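Local coordinates for protein 4,5-DOPA dioxygenase extradiol (Escherichia coli, PDB 2PW6) that opens the aromatic ring of L-DOPA between carbons 4 and 5 in vitro, as a zinc-dependent extradiol dioxygenase whose physiological substrate is unknown, at residues 147-155 / 211-219. Residues are numbered along the deposited sequence; the frame is centred on the assembly and turned at random.
Sequences KPAAWHFEM and VEQHPLVNY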
loop_
_atom_site.group_PDB
_atom_site.type_symbol
_atom_site.label_atom_id
_atom_site.label_comp_id
_atom_site.label_asym_id
_atom_site.label_seq_id
_atom_site.Cartn_x
_atom_site.Cartn_y
_atom_site.Cartn_z
ATOM N N LYS A 147 0.678 22.915 -0.356
ATOM C CA LYS A 147 1.694 23.829 -0.823
ATOM C C LYS A 147 1.988 23.624 -2.306
ATOM O O LYS A 147 1.926 22.493 -2.778
ATOM C CB LYS A 147 2.983 23.652 -0.001
ATOM C CG LYS A 147 2.859 24.068 1.466
ATOM C CD LYS A 147 2.315 25.515 1.595
ATOM C CE LYS A 147 2.611 26.109 2.957
ATOM N NZ LYS A 147 1.895 25.381 4.028
ATOM N N PRO A 148 2.314 24.723 -3.037
ATOM C CA PRO A 148 2.624 24.615 -4.454
ATOM C C PRO A 148 4.022 24.097 -4.717
ATOM O O PRO A 148 4.880 24.114 -3.827
ATOM C CB PRO A 148 2.508 26.077 -4.945
ATOM C CG PRO A 148 2.924 26.916 -3.708
ATOM C CD PRO A 148 2.335 26.137 -2.564
ATOM N N ALA A 149 4.253 23.706 -5.970
ATOM C CA ALA A 149 5.497 23.095 -6.433
ATOM C C ALA A 149 6.786 23.853 -6.080
ATOM O O ALA A 149 7.833 23.214 -5.836
ATOM C CB ALA A 149 5.434 22.857 -7.960
ATOM N N ALA A 150 6.711 25.188 -6.140
ATOM C CA ALA A 150 7.810 26.095 -5.855
ATOM C C ALA A 150 8.278 25.951 -4.383
ATOM O O ALA A 150 9.468 25.964 -4.083
ATOM C CB ALA A 150 7.367 27.547 -6.144
ATOM N N TRP A 151 7.300 25.784 -3.505
ATOM C CA TRP A 151 7.487 25.593 -2.087
ATOM C C TRP A 151 8.233 24.270 -1.801
ATOM O O TRP A 151 9.230 24.242 -1.058
ATOM C CB TRP A 151 6.103 25.657 -1.407
ATOM C CG TRP A 151 6.149 25.717 0.085
ATOM C CD1 TRP A 151 6.085 26.844 0.877
ATOM C CD2 TRP A 151 6.268 24.597 0.982
ATOM N NE1 TRP A 151 6.144 26.483 2.210
ATOM C CE2 TRP A 151 6.256 25.116 2.303
ATOM C CE3 TRP A 151 6.374 23.206 0.796
ATOM C CZ2 TRP A 151 6.348 24.292 3.433
ATOM C CZ3 TRP A 151 6.458 22.386 1.920
ATOM C CH2 TRP A 151 6.447 22.938 3.226
ATOM N N HIS A 152 7.770 23.180 -2.411
ATOM C CA HIS A 152 8.481 21.909 -2.344
ATOM C C HIS A 152 9.886 21.983 -2.893
ATOM O O HIS A 152 10.784 21.343 -2.346
ATOM C CB HIS A 152 7.678 20.824 -3.020
ATOM C CG HIS A 152 6.300 20.695 -2.453
ATOM N ND1 HIS A 152 6.063 20.127 -1.225
ATOM C CD2 HIS A 152 5.095 21.120 -2.913
ATOM C CE1 HIS A 152 4.766 20.162 -0.970
ATOM N NE2 HIS A 152 4.156 20.764 -1.977
ATOM N N PHE A 153 10.095 22.766 -3.957
ATOM C CA PHE A 153 11.458 23.057 -4.439
ATOM C C PHE A 153 12.268 23.814 -3.365
ATOM O O PHE A 153 13.422 23.462 -3.100
ATOM C CB PHE A 153 11.447 23.834 -5.778
ATOM C CG PHE A 153 12.833 24.046 -6.390
ATOM C CD1 PHE A 153 13.339 23.156 -7.324
ATOM C CD2 PHE A 153 13.614 25.141 -6.033
ATOM C CE1 PHE A 153 14.604 23.349 -7.889
ATOM C CE2 PHE A 153 14.889 25.332 -6.567
ATOM C CZ PHE A 153 15.375 24.429 -7.513
ATOM N N GLU A 154 11.679 24.858 -2.780
ATOM C CA GLU A 154 12.323 25.573 -1.657
ATOM C C GLU A 154 12.705 24.655 -0.489
ATOM O O GLU A 154 13.747 24.867 0.123
ATOM C CB GLU A 154 11.501 26.764 -1.147
ATOM C CG GLU A 154 11.360 27.946 -2.117
ATOM C CD GLU A 154 12.678 28.599 -2.571
ATOM O OE1 GLU A 154 13.787 28.209 -2.105
ATOM O OE2 GLU A 154 12.578 29.517 -3.426
HETATM N N MSE A 155 11.877 23.641 -0.216
HETATM C CA MSE A 155 12.194 22.585 0.769
HETATM C C MSE A 155 13.535 21.894 0.544
HETATM O O MSE A 155 14.305 21.714 1.486
HETATM C CB MSE A 155 11.109 21.513 0.808
HETATM C CG MSE A 155 9.816 21.955 1.428
HETATM SE SE MSE A 155 10.043 22.384 3.368
HETATM C CE MSE A 155 10.154 20.548 4.061
ATOM N N VAL A 211 13.169 30.355 -9.216
ATOM C CA VAL A 211 12.345 29.168 -8.932
ATOM C C VAL A 211 10.985 29.218 -9.647
ATOM O O VAL A 211 10.584 28.260 -10.308
ATOM C CB VAL A 211 12.193 28.945 -7.378
ATOM C CG1 VAL A 211 11.625 30.196 -6.694
ATOM C CG2 VAL A 211 11.355 27.708 -7.041
ATOM N N GLU A 212 10.318 30.363 -9.529
ATOM C CA GLU A 212 9.022 30.635 -10.139
ATOM C C GLU A 212 8.976 30.400 -11.648
ATOM O O GLU A 212 7.908 30.144 -12.204
ATOM C CB GLU A 212 8.612 32.084 -9.846
ATOM C CG GLU A 212 8.371 32.396 -8.372
ATOM C CD GLU A 212 7.187 31.627 -7.770
ATOM O OE1 GLU A 212 7.314 30.397 -7.562
ATOM O OE2 GLU A 212 6.138 32.266 -7.488
ATOM N N GLN A 213 10.129 30.502 -12.296
ATOM C CA GLN A 213 10.238 30.278 -13.729
ATOM C C GLN A 213 10.877 28.920 -14.084
ATOM O O GLN A 213 11.179 28.670 -15.259
ATOM C CB GLN A 213 11.015 31.425 -14.426
ATOM C CG GLN A 213 10.921 32.829 -13.796
ATOM C CD GLN A 213 9.542 33.499 -13.932
ATOM O OE1 GLN A 213 8.649 33.005 -14.631
ATOM N NE2 GLN A 213 9.372 34.641 -13.250
ATOM N N HIS A 214 11.076 28.038 -13.102
ATOM C CA HIS A 214 11.656 26.699 -13.380
ATOM C C HIS A 214 10.626 25.824 -14.103
ATOM O O HIS A 214 9.515 25.648 -13.605
ATOM C CB HIS A 214 12.122 26.020 -12.081
ATOM C CG HIS A 214 13.125 24.918 -12.270
ATOM N ND1 HIS A 214 12.918 23.844 -13.112
ATOM C CD2 HIS A 214 14.332 24.707 -11.691
ATOM C CE1 HIS A 214 13.959 23.031 -13.061
ATOM N NE2 HIS A 214 14.835 23.532 -12.207
ATOM N N PRO A 215 10.988 25.296 -15.298
ATOM C CA PRO A 215 10.153 24.370 -16.078
ATOM C C PRO A 215 9.655 23.170 -15.274
ATOM O O PRO A 215 8.501 22.772 -15.415
ATOM C CB PRO A 215 11.111 23.888 -17.178
ATOM C CG PRO A 215 12.002 25.023 -17.393
ATOM C CD PRO A 215 12.251 25.575 -16.009
ATOM N N LEU A 216 10.512 22.625 -14.419
ATOM C CA LEU A 216 10.137 21.474 -13.604
ATOM C C LEU A 216 9.290 21.860 -12.402
ATOM O O LEU A 216 8.595 21.025 -11.826
ATOM C CB LEU A 216 11.367 20.679 -13.203
ATOM C CG LEU A 216 12.141 20.088 -14.381
ATOM C CD1 LEU A 216 13.121 19.024 -13.890
ATOM C CD2 LEU A 216 11.214 19.479 -15.433
ATOM N N VAL A 217 9.324 23.138 -12.047
ATOM C CA VAL A 217 8.440 23.665 -11.018
ATOM C C VAL A 217 7.084 23.964 -11.639
ATOM O O VAL A 217 6.055 23.715 -11.032
ATOM C CB VAL A 217 9.037 24.932 -10.341
ATOM C CG1 VAL A 217 7.960 25.753 -9.620
ATOM C CG2 VAL A 217 10.160 24.531 -9.402
ATOM N N ASN A 218 7.109 24.519 -12.852
ATOM C CA ASN A 218 5.897 24.817 -13.632
ATOM C C ASN A 218 5.521 23.637 -14.539
ATOM O O ASN A 218 5.118 23.844 -15.688
ATOM C CB ASN A 218 6.109 26.075 -14.505
ATOM C CG ASN A 218 6.328 27.339 -13.683
ATOM O OD1 ASN A 218 5.467 27.765 -12.912
ATOM N ND2 ASN A 218 7.480 27.956 -13.869
ATOM N N TYR A 219 5.659 22.415 -14.027
ATOM C CA TYR A 219 5.544 21.204 -14.849
ATOM C C TYR A 219 4.150 21.052 -15.495
ATOM O O TYR A 219 4.030 20.519 -16.579
ATOM C CB TYR A 219 5.956 19.941 -14.067
ATOM C CG TYR A 219 4.945 19.538 -13.021
ATOM C CD1 TYR A 219 4.070 18.468 -13.233
ATOM C CD2 TYR A 219 4.843 20.238 -11.825
ATOM C CE1 TYR A 219 3.124 18.103 -12.260
ATOM C CE2 TYR A 219 3.909 19.886 -10.861
ATOM C CZ TYR A 219 3.055 18.819 -11.071
ATOM O OH TYR A 219 2.118 18.494 -10.082
#
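F153 meets V211, V217 and H214, joining the first turns of helix 149-159 to the loop before helix 225-228. This is helix-on-loop packing within the LigB-type dioxygenase fold. CD2 of F153 lies 3.6 Å from CG2 of V211. CG2 of V217 touches CB of F153 at 3.9 Å. Further out, F153 CE1 reaches H214 CD2 at 4.0 Å, the two rings inclined at 50°. With CG anti to the backbone N (chi1 -175°), the side chain runs past V211 in the opposite direction and crosses V217 at about a right angle. An alanine here would lose the ring contacts with V211 and H214, and is likely to leave a gap between helix and loop. One turn earlier, CG1 of V217 rests 3.7 Å from the backbone N of A150. The CB of A149 meets the edge of the Y219 ring. Y219 stacks on Y235, and its side chain is about 10 Å from a bound zinc ion. H214 is positioned in turn by its own loop: L216 N donates to H214 ND1, which accepts near its ring plane. N218 pins the preceding turn, its ND2 donating to E212 O at 2.8 Å, nearly straight at 169°.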